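Side-chain contacts in ABC-type transport system, sugar-family extracellular solute-binding protein (Peptoclostridium difficile 630, PDB 6HNI), which binds tyrosine between its two lobes, probably to deliver it to an ABC transporter, and is a lipoprotein with adhesive properties: residues T29-H34 with P71-I76; I88-T93 with Q97-A102; K143-L148 with K156-M161; D174-Y179 with F185-K190. The protein carries 1 engineered substitution. All coordinates share one frame; numbering follows the deposited sequence. Where two conformers were deposited one is given.

Interaction 1: T29-H34 with P71-I76; sequences TQLVEH and PTTQSI. With TYR (tyrosine), chain B; EDO (1,2-ethanediol), chain E.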
loop_
_atom_site.group_PDB
_atom_site.type_symbol
_atom_site.label_atom_id
_atom_site.label_comp_id
_atom_site.label_asym_id
_atom_site.label_seq_id
_atom_site.Cartn_x
_atom_site.Cartn_y
_atom_site.Cartn_z
ATOM N N THR A 29 10.370 8.685 -6.321
ATOM C CA THR A 29 9.029 9.106 -6.866
ATOM C C THR A 29 7.969 8.429 -6.018
ATOM O O THR A 29 7.850 7.221 -5.981
ATOM C CB THR A 29 8.940 8.814 -8.364
ATOM O OG1 THR A 29 7.568 9.137 -8.795
ATOM C CG2 THR A 29 9.192 7.412 -8.777
ATOM N N GLN A 30 7.214 9.274 -5.314
ATOM C CA GLN A 30 6.167 8.802 -4.410
ATOM C C GLN A 30 4.793 9.355 -4.874
ATOM O O GLN A 30 4.689 10.523 -5.177
ATOM C CB GLN A 30 6.452 9.279 -2.993
ATOM C CG GLN A 30 5.510 8.751 -1.938
ATOM C CD GLN A 30 5.859 9.157 -0.516
ATOM O OE1 GLN A 30 7.059 9.210 -0.149
ATOM N NE2 GLN A 30 4.853 9.356 0.333
ATOM N N LEU A 31 3.782 8.492 -4.925
ATOM C CA LEU A 31 2.479 8.961 -5.455
ATOM C C LEU A 31 1.850 10.112 -4.657
ATOM O O LEU A 31 1.376 11.103 -5.241
ATOM C CB LEU A 31 1.557 7.759 -5.527
ATOM C CG LEU A 31 0.091 8.054 -5.910
ATOM C CD1 LEU A 31 0.077 8.622 -7.302
ATOM C CD2 LEU A 31 -0.660 6.755 -5.773
ATOM N N VAL A 32 1.827 9.949 -3.341
ATOM C CA VAL A 32 1.106 10.832 -2.435
ATOM C C VAL A 32 1.608 10.568 -1.008
ATOM O O VAL A 32 2.098 9.496 -0.743
ATOM C CB VAL A 32 -0.439 10.607 -2.564
ATOM C CG1 VAL A 32 -0.827 9.237 -2.059
ATOM C CG2 VAL A 32 -1.235 11.733 -1.875
ATOM N N GLU A 33 1.418 11.502 -0.092
ATOM C CA GLU A 33 1.527 11.222 1.348
ATOM C C GLU A 33 0.289 10.467 1.862
ATOM O O GLU A 33 -0.843 11.029 2.002
ATOM C CB GLU A 33 1.686 12.511 2.133
ATOM C CG GLU A 33 2.935 13.307 1.827
ATOM C CD GLU A 33 2.922 14.683 2.469
ATOM O OE1 GLU A 33 2.024 14.948 3.281
ATOM O OE2 GLU A 33 3.818 15.498 2.172
ATOM N N HIS A 34 0.450 9.185 2.102
ATOM C CA HIS A 34 -0.433 8.415 2.997
ATOM C C HIS A 34 0.505 7.537 3.860
ATOM O O HIS A 34 1.663 7.337 3.460
ATOM C CB HIS A 34 -1.619 7.684 2.333
ATOM C CG HIS A 34 -1.316 6.523 1.420
ATOM N ND1 HIS A 34 -1.024 5.256 1.884
ATOM C CD2 HIS A 34 -1.456 6.399 0.071
ATOM C CE1 HIS A 34 -0.933 4.431 0.849
ATOM N NE2 HIS A 34 -1.224 5.091 -0.263
ATOM N N PRO A 71 -0.866 12.401 -13.934
ATOM C CA PRO A 71 0.064 12.997 -14.883
ATOM C C PRO A 71 1.428 13.363 -14.282
ATOM O O PRO A 71 2.475 13.273 -14.978
ATOM C CB PRO A 71 -0.647 14.255 -15.356
ATOM C CG PRO A 71 -2.078 13.884 -15.258
ATOM C CD PRO A 71 -2.215 13.000 -14.047
ATOM N N THR A 72 1.402 13.782 -13.015
ATOM C CA THR A 72 2.623 14.172 -12.342
ATOM C C THR A 72 3.460 12.933 -12.080
ATOM O O THR A 72 4.718 13.035 -12.107
ATOM C CB THR A 72 2.329 14.962 -11.067
ATOM O OG1 THR A 72 1.471 16.068 -11.406
ATOM C CG2 THR A 72 3.596 15.531 -10.444
ATOM N N THR A 73 2.906 11.757 -11.848
ATOM C CA THR A 73 3.782 10.546 -11.725
ATOM C C THR A 73 4.566 10.377 -13.002
ATOM O O THR A 73 5.763 9.907 -12.972
ATOM C CB THR A 73 3.016 9.215 -11.430
ATOM O OG1 THR A 73 2.203 8.834 -12.532
ATOM C CG2 THR A 73 2.203 9.326 -10.194
ATOM N N GLN A 74 3.986 10.720 -14.139
ATOM C CA GLN A 74 4.643 10.533 -15.425
ATOM C C GLN A 74 5.669 11.621 -15.690
ATOM O O GLN A 74 6.776 11.294 -16.175
ATOM C CB GLN A 74 3.594 10.517 -16.537
ATOM C CG GLN A 74 2.618 9.348 -16.375
ATOM C CD GLN A 74 3.110 8.032 -16.909
ATOM O OE1 GLN A 74 4.110 7.938 -17.627
ATOM N NE2 GLN A 74 2.383 6.959 -16.564
ATOM N N SER A 75 5.387 12.866 -15.359
ATOM C CA SER A 75 6.382 13.944 -15.542
ATOM C C SER A 75 7.543 13.765 -14.590
ATOM O O SER A 75 8.679 14.073 -15.009
ATOM C CB SER A 75 5.762 15.327 -15.379
ATOM O OG SER A 75 5.170 15.542 -14.121
ATOM N N ILE A 76 7.326 13.327 -13.360
ATOM C CA ILE A 76 8.465 13.087 -12.417
ATOM C C ILE A 76 9.354 12.062 -13.068
ATOM O O ILE A 76 10.606 12.214 -13.037
ATOM C CB ILE A 76 7.951 12.591 -11.045
ATOM C CG1 ILE A 76 7.243 13.737 -10.276
ATOM C CG2 ILE A 76 9.048 11.918 -10.257
ATOM C CD1 ILE A 76 6.420 13.302 -9.103
HETATM N N TYR B . -0.434 -1.494 -2.627
HETATM C CA TYR B . -0.541 -0.145 -3.212
HETATM C C TYR B . 0.025 -0.158 -4.623
HETATM O O TYR B . 0.161 0.913 -5.203
HETATM C CB TYR B . 0.011 0.956 -2.284
HETATM C CG TYR B . -0.780 1.100 -1.026
HETATM C CD1 TYR B . -2.119 1.585 -1.088
HETATM C CD2 TYR B . -0.324 0.729 0.204
HETATM C CE1 TYR B . -2.884 1.645 0.047
HETATM C CE2 TYR B . -1.080 0.786 1.354
HETATM C CZ TYR B . -2.412 1.255 1.271
HETATM O OH TYR B . -3.190 1.312 2.411
HETATM O OXT TYR B . 0.239 -1.211 -5.186
HETATM C C1 EDO E . -0.313 15.199 -0.268
HETATM O O1 EDO E . 0.807 14.334 -0.632
HETATM C C2 EDO E . -1.424 15.256 -1.326
HETATM O O2 EDO E . -1.659 16.561 -1.858
HETATM O O HOH W 1 6.932 8.093 -11.156
#
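Thr29 lays its OG1 against the CG2 branch of Ile76, 3.5 Å away, and the Thr29 CB lies almost as near that same methyl. The hydroxyl is turned anti to the backbone N (chi1 175°), which carries it toward the helix, where its polar need is met by water: Thr29 OG1 donates to water 1 at 2.7 Å, and the water in turn donates to Thr73 O at 2.8 Å. One water thus bridges strand and helix, and no direct hydrogen bond joins the two segments. Farther along, Leu31 reaches over with CD1 to meet Thr73 CG2 at 3.7 Å; the threonine's own OG1 is bonded to Met70 O. Beyond Leu31 the chain swings away to His34, whose CE1 comes within 3.5 Å of CE1 of the bound tyrosine. In this alpha/beta lobe, helix 70-82 packs on strand 24-30, with Ile76 also touching Gln64 of strand 59-65 and Thr73 touching Ala98 of helix 93-102.

Interaction 2: I88-T93 with Q97-A102; sequences IFAIST and QAAFNA. With TYR (tyrosine), chain B.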
loop_
_atom_site.group_PDB
_atom_site.type_symbol
_atom_site.label_atom_id
_atom_site.label_comp_id
_atom_site.label_asym_id
_atom_site.label_seq_id
_atom_site.Cartn_x
_atom_site.Cartn_y
_atom_site.Cartn_z
ATOM N N ILE A 88 16.316 4.844 -9.534
ATOM C CA ILE A 88 14.970 5.383 -9.197
ATOM C C ILE A 88 14.285 4.483 -8.181
ATOM O O ILE A 88 14.291 3.278 -8.359
ATOM C CB ILE A 88 14.133 5.470 -10.467
ATOM C CG1 ILE A 88 14.700 6.513 -11.414
ATOM C CG2 ILE A 88 12.662 5.856 -10.109
ATOM C CD1 ILE A 88 14.143 6.449 -12.821
ATOM N N PHE A 89 13.857 5.076 -7.092
ATOM C CA PHE A 89 13.074 4.364 -6.082
ATOM C C PHE A 89 11.610 4.857 -6.247
ATOM O O PHE A 89 11.327 6.029 -6.084
ATOM C CB PHE A 89 13.607 4.724 -4.697
ATOM C CG PHE A 89 12.821 4.183 -3.520
ATOM C CD1 PHE A 89 12.294 2.891 -3.510
ATOM C CD2 PHE A 89 12.658 4.966 -2.408
ATOM C CE1 PHE A 89 11.539 2.455 -2.392
ATOM C CE2 PHE A 89 11.946 4.526 -1.302
ATOM C CZ PHE A 89 11.421 3.249 -1.317
ATOM N N ALA A 90 10.771 3.872 -6.574
ATOM C CA ALA A 90 9.316 4.181 -6.883
ATOM C C ALA A 90 8.433 3.547 -5.808
ATOM O O ALA A 90 8.487 2.339 -5.539
ATOM C CB ALA A 90 8.959 3.673 -8.286
ATOM N N ILE A 91 7.550 4.399 -5.250
ATOM C CA ILE A 91 6.734 4.031 -4.133
ATOM C C ILE A 91 5.281 4.085 -4.629
ATOM O O ILE A 91 4.771 5.178 -4.853
ATOM C CB ILE A 91 6.929 4.986 -2.938
ATOM C CG1 ILE A 91 8.422 5.016 -2.489
ATOM C CG2 ILE A 91 6.012 4.648 -1.786
ATOM C CD1 ILE A 91 8.641 6.131 -1.509
ATOM N N SER A 92 4.706 2.879 -4.687
ATOM C CA SER A 92 3.323 2.562 -5.199
ATOM C C SER A 92 3.359 2.082 -6.622
ATOM O O SER A 92 4.224 2.415 -7.439
ATOM C CB SER A 92 2.337 3.733 -5.077
ATOM O OG SER A 92 2.470 4.625 -6.165
ATOM N N THR A 93 2.244 1.381 -6.995
ATOM C CA THR A 93 2.071 0.873 -8.333
ATOM C C THR A 93 2.064 1.986 -9.381
ATOM O O THR A 93 2.741 1.889 -10.382
ATOM C CB THR A 93 0.895 -0.105 -8.440
ATOM O OG1 THR A 93 1.136 -1.245 -7.640
ATOM C CG2 THR A 93 0.638 -0.530 -9.862
ATOM N N GLN A 97 4.824 2.167 -12.288
ATOM C CA GLN A 97 4.455 2.017 -13.687
ATOM C C GLN A 97 4.936 3.195 -14.534
ATOM O O GLN A 97 5.435 2.992 -15.657
ATOM C CB GLN A 97 2.928 1.818 -13.863
ATOM C CG GLN A 97 2.498 0.476 -13.380
ATOM C CD GLN A 97 0.989 0.279 -13.583
ATOM O OE1 GLN A 97 0.194 1.122 -13.133
ATOM N NE2 GLN A 97 0.621 -0.858 -14.161
ATOM N N ALA A 98 4.819 4.392 -13.976
ATOM C CA ALA A 98 5.318 5.572 -14.660
ATOM C C ALA A 98 6.858 5.528 -14.877
ATOM O O ALA A 98 7.327 5.868 -15.922
ATOM C CB ALA A 98 4.934 6.822 -13.931
ATOM N N ALA A 99 7.580 5.147 -13.815
ATOM C CA ALA A 99 9.056 5.043 -13.881
ATOM C C ALA A 99 9.435 4.039 -14.979
ATOM O O ALA A 99 10.283 4.321 -15.822
ATOM C CB ALA A 99 9.572 4.614 -12.536
ATOM N N PHE A 100 8.754 2.885 -15.011
ATOM C CA PHE A 100 9.023 1.871 -16.007
ATOM C C PHE A 100 8.707 2.331 -17.439
ATOM O O PHE A 100 9.448 2.026 -18.388
ATOM C CB PHE A 100 8.355 0.554 -15.609
ATOM C CG PHE A 100 8.659 -0.631 -16.507
ATOM C CD1 PHE A 100 9.980 -1.098 -16.669
ATOM C CD2 PHE A 100 7.646 -1.308 -17.167
ATOM C CE1 PHE A 100 10.236 -2.207 -17.462
ATOM C CE2 PHE A 100 7.902 -2.419 -17.932
ATOM C CZ PHE A 100 9.195 -2.882 -18.077
ATOM N N ASN A 101 7.619 3.087 -17.603
ATOM C CA ASN A 101 7.343 3.661 -18.872
ATOM C C ASN A 101 8.409 4.653 -19.308
ATOM O O ASN A 101 8.707 4.745 -20.484
ATOM C CB ASN A 101 5.959 4.365 -18.849
ATOM C CG ASN A 101 4.790 3.397 -18.748
ATOM O OD1 ASN A 101 4.909 2.196 -18.973
ATOM N ND2 ASN A 101 3.634 3.961 -18.445
ATOM N N ALA A 102 8.920 5.423 -18.363
ATOM C CA ALA A 102 9.898 6.478 -18.654
ATOM C C ALA A 102 11.281 5.954 -19.057
ATOM O O ALA A 102 11.939 6.593 -19.851
ATOM C CB ALA A 102 10.050 7.415 -17.488
HETATM N N TYR B . -0.434 -1.494 -2.627
HETATM C CA TYR B . -0.541 -0.145 -3.212
HETATM C C TYR B . 0.025 -0.158 -4.623
HETATM O O TYR B . 0.161 0.913 -5.203
HETATM C CB TYR B . 0.011 0.956 -2.284
HETATM C CG TYR B . -0.780 1.100 -1.026
HETATM C CD1 TYR B . -2.119 1.585 -1.088
HETATM C CD2 TYR B . -0.324 0.729 0.204
HETATM C CE1 TYR B . -2.884 1.645 0.047
HETATM C CE2 TYR B . -1.080 0.786 1.354
HETATM C CZ TYR B . -2.412 1.255 1.271
HETATM O OH TYR B . -3.190 1.312 2.411
HETATM O OXT TYR B . 0.239 -1.211 -5.186
#
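Thr93 holds the carboxylate of the bound tyrosine with two bonds: its backbone N donates to ligand O at 2.8 Å, almost straight at 176°, and its OG1 donates to ligand OXT at 2.6 Å. It opens helix 93-102 of a beta-alpha-beta unit, strand 87-91, helix and strand 108-113, with the ligand acid at the N-terminal end of the helix, whose dipole would be expected to favour a negative group. Ser92 is the N-cap, and its OG is bonded to Ser95 OG in the first turn. The threonine rotamer divides the work: OG1 lies beside the backbone N (chi1 -63°), on the ligand side, while CG2 is turned to the amide of Gln97 and stands 3.7 Å from Gln97 OE1. Gln97 runs extended beyond CG past the Thr93 carbonyl, and its NE2 is bonded to Ala119 O, which fixes the far end of the chain. Behind this first turn the helix rests on its own strand through small groups. Ala99 CB faces Ala90 CB at 4.4 Å and also meets the CG2 branch of Ile88 at 4.1 Å, while Ile108 of the next strand touches Ala99 too. The helical bond that joins the two segments runs from Gln97 N to Thr93 O, 2.8 Å long.

Interaction 3: K143-L148 with K156-M161; sequences KGLELL and KTIGVM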
loop_
_atom_site.group_PDB
_atom_site.type_symbol
_atom_site.label_atom_id
_atom_site.label_comp_id
_atom_site.label_asym_id
_atom_site.label_seq_id
_atom_site.Cartn_x
_atom_site.Cartn_y
_atom_site.Cartn_z
ATOM N N LYS A 143 -5.928 -12.456 5.931
ATOM C CA LYS A 143 -5.421 -11.851 7.162
ATOM C C LYS A 143 -6.392 -10.854 7.763
ATOM O O LYS A 143 -6.612 -10.825 8.945
ATOM C CB LYS A 143 -4.062 -11.177 6.917
ATOM C CG LYS A 143 -2.954 -12.182 6.580
ATOM C CD LYS A 143 -2.536 -13.009 7.783
ATOM C CE LYS A 143 -1.307 -13.870 7.461
ATOM N NZ LYS A 143 -0.967 -14.679 8.657
ATOM N N GLY A 144 -6.931 -9.998 6.932
ATOM C CA GLY A 144 -7.949 -9.077 7.416
ATOM C C GLY A 144 -9.274 -9.745 7.731
ATOM O O GLY A 144 -9.908 -9.432 8.748
ATOM N N LEU A 145 -9.689 -10.690 6.898
ATOM C CA LEU A 145 -10.981 -11.336 7.090
ATOM C C LEU A 145 -11.024 -12.245 8.329
ATOM O O LEU A 145 -12.089 -12.457 8.885
ATOM C CB LEU A 145 -11.424 -12.011 5.788
ATOM C CG LEU A 145 -11.638 -11.007 4.633
ATOM C CD1 LEU A 145 -12.044 -11.718 3.359
ATOM C CD2 LEU A 145 -12.581 -9.865 4.945
ATOM N N GLU A 146 -9.871 -12.723 8.785
ATOM C CA GLU A 146 -9.692 -13.393 10.113
ATOM C C GLU A 146 -10.247 -12.566 11.257
ATOM O O GLU A 146 -10.735 -13.106 12.249
ATOM C CB GLU A 146 -8.163 -13.690 10.420
ATOM C CG GLU A 146 -7.613 -14.948 9.787
ATOM C CD GLU A 146 -6.092 -15.133 9.922
ATOM O OE1 GLU A 146 -5.482 -14.680 10.939
ATOM O OE2 GLU A 146 -5.504 -15.750 9.004
ATOM N N LEU A 147 -10.176 -11.248 11.113
ATOM C CA LEU A 147 -10.616 -10.351 12.150
ATOM C C LEU A 147 -12.129 -10.265 12.296
ATOM O O LEU A 147 -12.608 -9.787 13.305
ATOM C CB LEU A 147 -10.012 -8.968 11.943
ATOM C CG LEU A 147 -8.456 -8.917 11.892
ATOM C CD1 LEU A 147 -8.107 -7.462 11.706
ATOM C CD2 LEU A 147 -7.836 -9.539 13.143
ATOM N N LEU A 148 -12.876 -10.735 11.300
ATOM C CA LEU A 148 -14.325 -10.794 11.442
ATOM C C LEU A 148 -14.742 -11.658 12.619
ATOM O O LEU A 148 -15.712 -11.332 13.292
ATOM C CB LEU A 148 -14.951 -11.272 10.145
ATOM C CG LEU A 148 -14.785 -10.394 8.922
ATOM C CD1 LEU A 148 -15.434 -11.032 7.690
ATOM C CD2 LEU A 148 -15.273 -8.971 9.156
ATOM N N LYS A 156 -22.135 -11.294 7.113
ATOM C CA LYS A 156 -22.228 -12.124 5.908
ATOM C C LYS A 156 -21.974 -11.366 4.623
ATOM O O LYS A 156 -21.726 -11.993 3.606
ATOM C CB LYS A 156 -23.584 -12.848 5.822
ATOM C CG LYS A 156 -23.825 -13.867 6.950
ATOM C CD LYS A 156 -23.023 -15.167 6.796
ATOM C CE LYS A 156 -23.785 -16.292 6.049
ATOM N NZ LYS A 156 -22.939 -17.433 5.496
ATOM N N THR A 157 -22.079 -10.031 4.667
ATOM C CA THR A 157 -21.946 -9.193 3.476
ATOM C C THR A 157 -20.826 -8.183 3.680
ATOM O O THR A 157 -20.870 -7.394 4.601
ATOM C CB THR A 157 -23.275 -8.450 3.097
ATOM O OG1 THR A 157 -24.340 -9.399 2.909
ATOM C CG2 THR A 157 -23.083 -7.685 1.805
ATOM N N ILE A 158 -19.856 -8.245 2.779
ATOM C CA ILE A 158 -18.629 -7.428 2.841
ATOM C C ILE A 158 -18.707 -6.402 1.698
ATOM O O ILE A 158 -18.829 -6.789 0.542
ATOM C CB ILE A 158 -17.359 -8.296 2.643
ATOM C CG1 ILE A 158 -17.312 -9.397 3.713
ATOM C CG2 ILE A 158 -16.105 -7.429 2.687
ATOM C CD1 ILE A 158 -16.313 -10.481 3.418
ATOM N N GLY A 159 -18.584 -5.118 2.023
ATOM C CA GLY A 159 -18.428 -4.103 1.004
ATOM C C GLY A 159 -16.951 -3.845 0.675
ATOM O O GLY A 159 -16.090 -3.988 1.556
ATOM N N VAL A 160 -16.734 -3.405 -0.535
ATOM C CA VAL A 160 -15.373 -2.948 -0.945
ATOM C C VAL A 160 -15.532 -1.787 -1.918
ATOM O O VAL A 160 -16.154 -1.919 -2.981
ATOM C CB VAL A 160 -14.561 -4.112 -1.528
ATOM C CG1 VAL A 160 -15.113 -4.719 -2.781
ATOM C CG2 VAL A 160 -13.147 -3.622 -1.795
ATOM N N MET A 161 -14.964 -0.643 -1.554
ATOM C CA MET A 161 -14.817 0.502 -2.444
ATOM C C MET A 161 -13.356 0.579 -2.888
ATOM O O MET A 161 -12.443 0.430 -2.055
ATOM C CB MET A 161 -15.289 1.800 -1.751
ATOM C CG MET A 161 -15.234 3.009 -2.633
ATOM S SD MET A 161 -16.160 4.422 -1.999
ATOM C CE MET A 161 -15.185 4.793 -0.563
#
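Ile158 meets both Leu145 and Leu148 with one atom, the CD1 methyl at the end of its longer branch. Ahead of it in the chain, Lys156 starts its side chain away from residues 143-148 and sends NZ to Gly184 O, while the backbone N atoms of Lys156 and Thr157 both bond to Asp210 OD2 as strand 157-163 begins. At Ile158 the side chain turns toward the other segment. CG1 stands anti to the carbonyl carbon (chi1 -58°) and chi2 is extended at 166°, so that CD1 is carried well out from the sheet, across a backbone separation of 9.6 Å between Leu145 CA and Ile158 CA. There it lies 4.1 Å from Leu145 CD2 and 4.4 Å from Leu148 CD1. The two leucines are the first and last residues of a type I beta turn, which brings both to the same methyl. The strand is an inner one of the four-stranded parallel sheet in the second alpha/beta lobe of this periplasmic-binding-protein fold, and Val211 and Tyr213 of the adjoining strand also touch Ile158. After Gly159, Val160 packs on Val173 and Leu176 of helix 167-183.

Interaction 4: D174-Y179 with F185-K190; sequences DALKEY and FKVVEK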
loop_
_atom_site.group_PDB
_atom_site.type_symbol
_atom_site.label_atom_id
_atom_site.label_comp_id
_atom_site.label_asym_id
_atom_site.label_seq_id
_atom_site.Cartn_x
_atom_site.Cartn_y
_atom_site.Cartn_z
ATOM N N ASP A 174 -10.517 -9.214 -6.724
ATOM C CA ASP A 174 -10.710 -10.598 -7.227
ATOM C C ASP A 174 -10.451 -11.619 -6.114
ATOM O O ASP A 174 -11.178 -12.617 -5.997
ATOM C CB ASP A 174 -9.784 -10.916 -8.382
ATOM C CG ASP A 174 -10.176 -10.258 -9.639
ATOM O OD1 ASP A 174 -11.302 -9.755 -9.740
ATOM O OD2 ASP A 174 -9.339 -10.238 -10.563
ATOM N N ALA A 175 -9.366 -11.390 -5.351
ATOM C CA ALA A 175 -9.034 -12.249 -4.195
ATOM C C ALA A 175 -10.134 -12.250 -3.141
ATOM O O ALA A 175 -10.458 -13.313 -2.588
ATOM C CB ALA A 175 -7.701 -11.880 -3.591
ATOM N N LEU A 176 -10.696 -11.069 -2.875
ATOM C CA LEU A 176 -11.800 -10.970 -1.944
ATOM C C LEU A 176 -13.013 -11.781 -2.396
ATOM O O LEU A 176 -13.646 -12.507 -1.600
ATOM C CB LEU A 176 -12.190 -9.514 -1.767
ATOM C CG LEU A 176 -13.345 -9.242 -0.851
ATOM C CD1 LEU A 176 -13.099 -9.715 0.543
ATOM C CD2 LEU A 176 -13.622 -7.756 -0.815
ATOM N N LYS A 177 -13.340 -11.657 -3.678
ATOM C CA LYS A 177 -14.480 -12.415 -4.221
ATOM C C LYS A 177 -14.214 -13.903 -4.192
ATOM O O LYS A 177 -15.141 -14.687 -3.941
ATOM C CB LYS A 177 -14.847 -11.957 -5.613
ATOM C CG LYS A 177 -15.422 -10.554 -5.655
ATOM C CD LYS A 177 -15.302 -9.888 -6.997
ATOM C CE LYS A 177 -16.354 -10.282 -7.975
ATOM N NZ LYS A 177 -16.328 -9.290 -9.099
ATOM N N GLU A 178 -12.975 -14.335 -4.449
ATOM C CA GLU A 178 -12.658 -15.742 -4.369
ATOM C C GLU A 178 -12.820 -16.272 -2.939
ATOM O O GLU A 178 -13.446 -17.340 -2.721
ATOM C CB GLU A 178 -11.223 -15.995 -4.873
ATOM C CG GLU A 178 -10.764 -17.433 -4.767
ATOM C CD GLU A 178 -11.368 -18.333 -5.838
ATOM O OE1 GLU A 178 -12.232 -17.869 -6.639
ATOM O OE2 GLU A 178 -10.968 -19.518 -5.878
ATOM N N TYR A 179 -12.299 -15.542 -1.966
ATOM C CA TYR A 179 -12.470 -15.903 -0.573
ATOM C C TYR A 179 -13.958 -15.986 -0.195
ATOM O O TYR A 179 -14.392 -16.925 0.469
ATOM C CB TYR A 179 -11.762 -14.904 0.329
ATOM C CG TYR A 179 -11.823 -15.185 1.816
ATOM C CD1 TYR A 179 -12.926 -14.816 2.549
ATOM C CD2 TYR A 179 -10.751 -15.743 2.498
ATOM C CE1 TYR A 179 -12.988 -15.027 3.896
ATOM C CE2 TYR A 179 -10.813 -15.961 3.853
ATOM C CZ TYR A 179 -11.944 -15.596 4.547
ATOM O OH TYR A 179 -12.071 -15.799 5.891
ATOM N N PHE A 185 -19.649 -15.727 2.111
ATOM C CA PHE A 185 -19.928 -14.270 2.157
ATOM C C PHE A 185 -20.396 -13.769 0.796
ATOM O O PHE A 185 -20.072 -14.350 -0.266
ATOM C CB PHE A 185 -18.635 -13.502 2.520
ATOM C CG PHE A 185 -18.126 -13.801 3.869
ATOM C CD1 PHE A 185 -18.573 -13.117 4.959
ATOM C CD2 PHE A 185 -17.165 -14.771 4.042
ATOM C CE1 PHE A 185 -18.071 -13.386 6.239
ATOM C CE2 PHE A 185 -16.696 -15.081 5.292
ATOM C CZ PHE A 185 -17.120 -14.377 6.394
ATOM N N LYS A 186 -21.159 -12.681 0.867
ATOM C CA LYS A 186 -21.547 -11.854 -0.277
ATOM C C LYS A 186 -20.606 -10.641 -0.347
ATOM O O LYS A 186 -20.238 -10.095 0.682
ATOM C CB LYS A 186 -22.982 -11.360 -0.070
ATOM C CG LYS A 186 -23.529 -10.507 -1.198
ATOM C CD LYS A 186 -25.055 -10.492 -1.106
ATOM C CE LYS A 186 -25.679 -9.685 -2.214
ATOM N NZ LYS A 186 -25.643 -8.254 -1.838
ATOM N N VAL A 187 -20.235 -10.212 -1.542
ATOM C CA VAL A 187 -19.417 -9.009 -1.683
ATOM C C VAL A 187 -20.230 -7.981 -2.463
ATOM O O VAL A 187 -20.815 -8.312 -3.497
ATOM C CB VAL A 187 -18.119 -9.290 -2.463
ATOM C CG1 VAL A 187 -17.300 -8.019 -2.725
ATOM C CG2 VAL A 187 -17.321 -10.313 -1.706
ATOM N N VAL A 188 -20.267 -6.761 -1.970
ATOM C CA VAL A 188 -20.850 -5.625 -2.691
ATOM C C VAL A 188 -19.717 -4.656 -3.055
ATOM O O VAL A 188 -19.035 -4.132 -2.160
ATOM C CB VAL A 188 -21.887 -4.905 -1.817
ATOM C CG1 VAL A 188 -22.482 -3.746 -2.581
ATOM C CG2 VAL A 188 -22.976 -5.865 -1.379
ATOM N N GLU A 189 -19.505 -4.471 -4.353
ATOM C CA GLU A 189 -18.448 -3.619 -4.879
ATOM C C GLU A 189 -18.910 -2.225 -5.194
ATOM O O GLU A 189 -20.054 -2.060 -5.721
ATOM C CB GLU A 189 -17.891 -4.160 -6.188
ATOM C CG GLU A 189 -17.247 -5.490 -6.113
ATOM C CD GLU A 189 -16.855 -5.964 -7.501
ATOM O OE1 GLU A 189 -16.086 -5.271 -8.212
ATOM O OE2 GLU A 189 -17.334 -7.028 -7.895
ATOM N N LYS A 190 -18.063 -1.248 -4.905
ATOM C CA LYS A 190 -18.292 0.111 -5.362
ATOM C C LYS A 190 -17.006 0.627 -6.005
ATOM O O LYS A 190 -16.080 1.102 -5.338
ATOM C CB LYS A 190 -18.775 1.000 -4.224
ATOM C CG LYS A 190 -19.128 2.422 -4.608
ATOM C CD LYS A 190 -20.294 2.450 -5.586
ATOM C CE LYS A 190 -20.795 3.874 -5.871
ATOM N NZ LYS A 190 -21.655 3.973 -7.082
#
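Leu176 reaches the strand with its CD2 methyl, 4.2 Å from the CG1 branch of Val187. With CG anti to the backbone N (chi1 179°), the end of the side chain comes nearer the strand than its CB does, and this buried leucine also touches Val160 and Leu145. Lys177, next along, lays CG near Val187 CG1 as well and then bends at chi3 (81°), bringing NZ over to Glu189. The salt bridge is 2.8 Å from Lys177 NZ to Glu189 OE2, met on the syn side but 32° out of the carboxylate plane, and the two chains cross at about a right angle. The other carboxylate oxygen, Glu189 OE1, is bonded to Tyr162 OH, so both oxygens have a partner. These contacts pack the helix of a beta-alpha-beta unit, strand 157-163, helix 167-183 and strand 186-192, on its second strand, which is an edge of the parallel sheet. The axes of residues 174-179 and 186-190 run roughly antiparallel and come within 8.5 Å. Tyr179 finishes the contact near the start of the strand, its CE1 lying 4.0 Å from Phe185 CE2. The phenylalanine atom approaches the edge of the tyrosine ring, near its plane; Tyr179 also touches Asp142 and Leu145 of helix 141-145.

The four contacts fall into two pairs, one in each lobe, with the tyrosine lying between the lobes. Interactions 1 and 2 have centres 9 Å apart and share a sheet: Thr29 N lies 2.8 Å from Phe89 O and Thr29 O lies 2.9 Å from Ile91 N, both probable hydrogen bonds. Both also touch the ligand, interaction 1 beside its ring and interaction 2 at its carboxylate. Interactions 3 and 4, again 9 Å between centres, join through neighbouring strands, with Ile158 N 2.8 Å from Lys186 O. Neither holds a pocket residue. Between the pairs the centres are about 29 to 30 Å apart.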